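Local coordinates for protein monalysin (Pseudomonas entomophila, PDB 4MKO) that forms pores in host cell membranes as an aerolysin-like toxin, lysing cells and contributing to intestinal damage and lethality in infected Drosophila, at residues N100-I103 with V104-S108; L199-D202 with T203-R206. All coordinates share one frame; numbering follows the deposited sequence. Where two conformers were deposited one is given.

Contact 1: N100-I103 with V104-S108; sequences NIDI and VNVGS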
loop_
_atom_site.group_PDB
_atom_site.type_symbol
_atom_site.label_atom_id
_atom_site.label_comp_id
_atom_site.label_asym_id
_atom_site.label_seq_id
_atom_site.Cartn_x
_atom_site.Cartn_y
_atom_site.Cartn_z
ATOM N N ASN A 100 16.798 0.878 -1.021
ATOM C CA ASN A 100 16.905 1.476 -2.354
ATOM C C ASN A 100 15.679 1.250 -3.250
ATOM O O ASN A 100 15.566 1.924 -4.277
ATOM C CB ASN A 100 18.198 1.084 -3.099
ATOM C CG ASN A 100 18.687 2.160 -4.081
ATOM O OD1 ASN A 100 18.513 3.377 -3.876
ATOM N ND2 ASN A 100 19.321 1.750 -5.179
ATOM N N ILE A 101 14.729 0.397 -2.826
ATOM C CA ILE A 101 13.496 0.177 -3.593
ATOM C C ILE A 101 12.714 1.502 -3.637
ATOM O O ILE A 101 11.916 1.702 -4.549
ATOM C CB ILE A 101 12.614 -0.967 -3.017
ATOM C CG1 ILE A 101 11.435 -1.326 -3.982
ATOM C CG2 ILE A 101 12.112 -0.663 -1.601
ATOM C CD1 ILE A 101 10.660 -2.596 -3.678
ATOM N N ASP A 102 12.979 2.421 -2.663
ATOM C CA ASP A 102 12.257 3.688 -2.585
ATOM C C ASP A 102 12.342 4.541 -3.847
ATOM O O ASP A 102 11.505 5.423 -4.015
ATOM C CB ASP A 102 12.630 4.494 -1.340
ATOM C CG ASP A 102 11.484 5.407 -0.912
ATOM O OD1 ASP A 102 10.354 4.907 -0.756
ATOM O OD2 ASP A 102 11.723 6.617 -0.747
ATOM N N ILE A 103 13.251 4.224 -4.804
ATOM C CA ILE A 103 13.258 4.914 -6.110
ATOM C C ILE A 103 11.873 4.753 -6.791
ATOM O O ILE A 103 11.521 5.580 -7.630
ATOM C CB ILE A 103 14.398 4.466 -7.070
ATOM C CG1 ILE A 103 14.243 2.983 -7.506
ATOM C CG2 ILE A 103 15.781 4.766 -6.472
ATOM C CD1 ILE A 103 14.903 2.664 -8.823
ATOM N N VAL A 104 11.100 3.699 -6.433
ATOM C CA VAL A 104 9.759 3.493 -7.004
ATOM C C VAL A 104 8.838 4.660 -6.592
ATOM O O VAL A 104 8.040 5.118 -7.405
ATOM C CB VAL A 104 9.138 2.096 -6.690
ATOM C CG1 VAL A 104 8.745 1.946 -5.223
ATOM C CG2 VAL A 104 7.945 1.794 -7.613
ATOM N N ASN A 105 9.009 5.156 -5.359
ATOM C CA ASN A 105 8.221 6.260 -4.803
ATOM C C ASN A 105 8.652 7.578 -5.388
ATOM O O ASN A 105 7.825 8.326 -5.919
ATOM C CB ASN A 105 8.248 6.226 -3.276
ATOM C CG ASN A 105 7.288 5.194 -2.731
ATOM O OD1 ASN A 105 6.256 4.889 -3.364
ATOM N ND2 ASN A 105 7.579 4.655 -1.547
ATOM N N VAL A 106 9.969 7.804 -5.434
ATOM C CA VAL A 106 10.507 9.021 -6.024
ATOM C C VAL A 106 10.062 9.184 -7.489
ATOM O O VAL A 106 9.540 10.242 -7.842
ATOM C CB VAL A 106 12.044 9.127 -5.831
ATOM C CG1 VAL A 106 12.604 10.367 -6.529
ATOM C CG2 VAL A 106 12.400 9.122 -4.342
ATOM N N GLY A 107 10.172 8.112 -8.285
ATOM C CA GLY A 107 9.792 8.136 -9.685
ATOM C C GLY A 107 8.295 8.290 -9.900
ATOM O O GLY A 107 7.878 8.755 -10.956
ATOM N N SER A 108 7.487 7.909 -8.892
ATOM C CA SER A 108 6.008 7.995 -8.931
ATOM C C SER A 108 5.495 9.265 -8.240
ATOM O O SER A 108 4.277 9.429 -8.089
ATOM C CB SER A 108 5.394 6.770 -8.258
ATOM O OG SER A 108 5.782 5.584 -8.932
#
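Asp102 and Asn105 face each other three residues apart on one side of a short helical turn. Asn105 ND2 gives a hydrogen bond to Asp102 OD1 at 2.9 Å. The oxygen is met nearly along its C-O axis, and it lies slightly out of the amide plane. The carboxylate and amide planes are steeply turned, 78° apart. Asp102 CG stands anti to the backbone N (chi1 -153°), which brings the carboxylate forward along the turn to Asn105.

Asp102 also accepts through its backbone. Its O takes Val106 N at 3.2 Å, in the carbonyl plane, and Asn105 N at 2.8 Å from above that plane. Val104 N bonds to Ile101 O at 2.9 Å, and Gly107 N to Ile103 O at 2.9 Å. The turn thus passes from i to i+3 bonds into i to i+4 bonds, a 3-10 segment running into an alpha-helix. Ser108 OG binds Val104 O at 2.8 Å and also meets Ile35 N in a hydrogen bond.

A second shell fixes the polar pair. Trp120 NE1 also bonds to Asp102 OD1, and Tyr147 OH bonds to Asn105 OD1. The stretch lies in the region inferred to form the pore. Ile101 and Val104 are buried. Ile101 packs on Ile41 of strand 29-43 and Thr52 of strand 46-67; Val104 packs on Val37 and Pro54 of the same two strands.

Contact 2: L199-D202 with T203-R206; sequences LDWD and TVQR
Gln205 folds back over the indole of Trp201, one helical turn earlier. Its CG sits 3.6 Å from the centroid of the six-membered ring, only 10° off the normal, a CH-pi contact. The amide continues over the same face, stacked with its plane 12° from that of the ring. Gln205 NE2 also gives a hydrogen bond to Trp201 O at 3.2 Å, from above the carbonyl plane. This bond and the stacking together help hold the amide flat on the indole. Gln205 N grips the same oxygen from the opposite face at 3.0 Å.

Thr203 is held by the N-cap at the helix start. Asp200, the N-cap residue, accepts through OD1 from both Thr203 N (3.0 Å) and Thr203 OG1 (2.8 Å). The hydroxyl comes from above the carboxylate plane. With OG1 beside the backbone N (chi1 -57°), both donors turn to the same oxygen.

In one of two modelled conformers, Arg206 NH2 comes to 3.2 Å from Asp202 OD1, a doubtful salt bridge with a weak hydrogen bond; Asp202 OD2 is held by Tyr164 OH. Trp201 NE1 bonds to Ser90 OG of helix 85-90. The Trp201 side chain touches Phe87 of that helix, Tyr58 of strand 46-67 and Leu179 of strand 173-191.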
loop_
_atom_site.group_PDB
_atom_site.type_symbol
_atom_site.label_atom_id
_atom_site.label_comp_id
_atom_site.label_asym_id
_atom_site.label_seq_id
_atom_site.Cartn_x
_atom_site.Cartn_y
_atom_site.Cartn_z
ATOM N N LEU A 199 -11.633 0.077 3.873
ATOM C CA LEU A 199 -11.142 -1.137 3.257
ATOM C C LEU A 199 -10.102 -1.738 4.197
ATOM O O LEU A 199 -9.493 -1.013 4.993
ATOM C CB LEU A 199 -10.476 -0.791 1.916
ATOM C CG LEU A 199 -11.400 -0.206 0.835
ATOM C CD1 LEU A 199 -10.596 0.325 -0.337
ATOM C CD2 LEU A 199 -12.413 -1.246 0.351
ATOM N N ASP A 200 -9.909 -3.059 4.118
ATOM C CA ASP A 200 -8.883 -3.747 4.882
ATOM C C ASP A 200 -7.970 -4.506 3.905
ATOM O O ASP A 200 -8.256 -4.570 2.706
ATOM C CB ASP A 200 -9.475 -4.646 5.983
ATOM C CG ASP A 200 -10.401 -5.751 5.517
ATOM O OD1 ASP A 200 -10.229 -6.238 4.375
ATOM O OD2 ASP A 200 -11.270 -6.167 6.313
ATOM N N TRP A 201 -6.869 -5.056 4.418
ATOM C CA TRP A 201 -5.861 -5.714 3.601
ATOM C C TRP A 201 -6.385 -6.921 2.812
ATOM O O TRP A 201 -6.029 -7.071 1.648
ATOM C CB TRP A 201 -4.662 -6.073 4.471
ATOM C CG TRP A 201 -3.481 -6.627 3.736
ATOM C CD1 TRP A 201 -2.736 -7.706 4.101
ATOM C CD2 TRP A 201 -2.882 -6.110 2.535
ATOM N NE1 TRP A 201 -1.700 -7.890 3.214
ATOM C CE2 TRP A 201 -1.748 -6.906 2.259
ATOM C CE3 TRP A 201 -3.152 -4.995 1.706
ATOM C CZ2 TRP A 201 -0.935 -6.692 1.147
ATOM C CZ3 TRP A 201 -2.329 -4.768 0.611
ATOM C CH2 TRP A 201 -1.262 -5.639 0.313
ATOM N N ASP A 202 -7.215 -7.774 3.440
ATOM C CA ASP A 202 -7.819 -8.947 2.788
ATOM C C ASP A 202 -8.655 -8.514 1.578
ATOM O O ASP A 202 -8.467 -9.048 0.474
ATOM C CB ASP A 202 -8.669 -9.736 3.804
ATOM C CG ASP A 202 -9.120 -11.084 3.287
ATOM O OD1 ASP A 202 -10.212 -11.150 2.672
ATOM O OD2 ASP A 202 -8.382 -12.071 3.489
ATOM N N THR A 203 -9.529 -7.507 1.768
ATOM C CA THR A 203 -10.401 -6.962 0.726
ATOM C C THR A 203 -9.575 -6.363 -0.424
ATOM O O THR A 203 -9.871 -6.628 -1.591
ATOM C CB THR A 203 -11.404 -5.955 1.314
ATOM O OG1 THR A 203 -12.153 -6.611 2.335
ATOM C CG2 THR A 203 -12.361 -5.382 0.256
ATOM N N VAL A 204 -8.563 -5.541 -0.096
ATOM C CA VAL A 204 -7.715 -4.908 -1.112
ATOM C C VAL A 204 -7.000 -5.958 -1.962
ATOM O O VAL A 204 -6.985 -5.815 -3.173
ATOM C CB VAL A 204 -6.753 -3.843 -0.500
ATOM C CG1 VAL A 204 -5.724 -3.341 -1.521
ATOM C CG2 VAL A 204 -7.560 -2.660 0.044
ATOM N N GLN A 205 -6.382 -6.987 -1.342
ATOM C CA GLN A 205 -5.672 -8.020 -2.115
ATOM C C GLN A 205 -6.624 -8.799 -2.993
ATOM O O GLN A 205 -6.300 -9.010 -4.162
ATOM C CB GLN A 205 -4.930 -8.996 -1.208
ATOM C CG GLN A 205 -3.734 -8.380 -0.498
ATOM C CD GLN A 205 -3.231 -9.380 0.507
ATOM O OE1 GLN A 205 -2.269 -10.114 0.252
ATOM N NE2 GLN A 205 -3.887 -9.424 1.662
ATOM N N ARG A 206 -7.803 -9.204 -2.447
ATOM C CA ARG A 206 -8.788 -9.960 -3.221
ATOM C C ARG A 206 -9.210 -9.160 -4.464
ATOM O O ARG A 206 -9.158 -9.687 -5.576
ATOM C CB ARG A 206 -10.015 -10.318 -2.359
ATOM C CG ARG A 206 -10.991 -11.307 -3.013
ATOM C CD ARG A 206 -12.402 -11.263 -2.418
ATOM N NE ARG A 206 -12.408 -11.181 -0.955
ATOM C CZ ARG A 206 -12.878 -10.149 -0.259
ATOM N NH1 ARG A 206 -13.423 -9.111 -0.882
ATOM N NH2 ARG A 206 -12.820 -10.153 1.065
#

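From the N terminus, strands 29-43 and 46-67 come first; contact 1 later packs on both, and contact 2 on 46-67. Contact 1 follows strand 95-96 and opens helix 103-107. Contact 2 comes after strand 173-191 and starts helix 201-211. Each is a local turn, so neither closes a long loop. They run in series, without nesting or crossing. They lie on opposite sides of the chain's centre, with centres about 23 Å apart and nearest atoms about 13 Å apart. Strand 46-67 is shared, and the two contacts meet successive parts of it. Contact 1 adds strand 29-43; contact 2 adds helix 85-90 and strand 173-191.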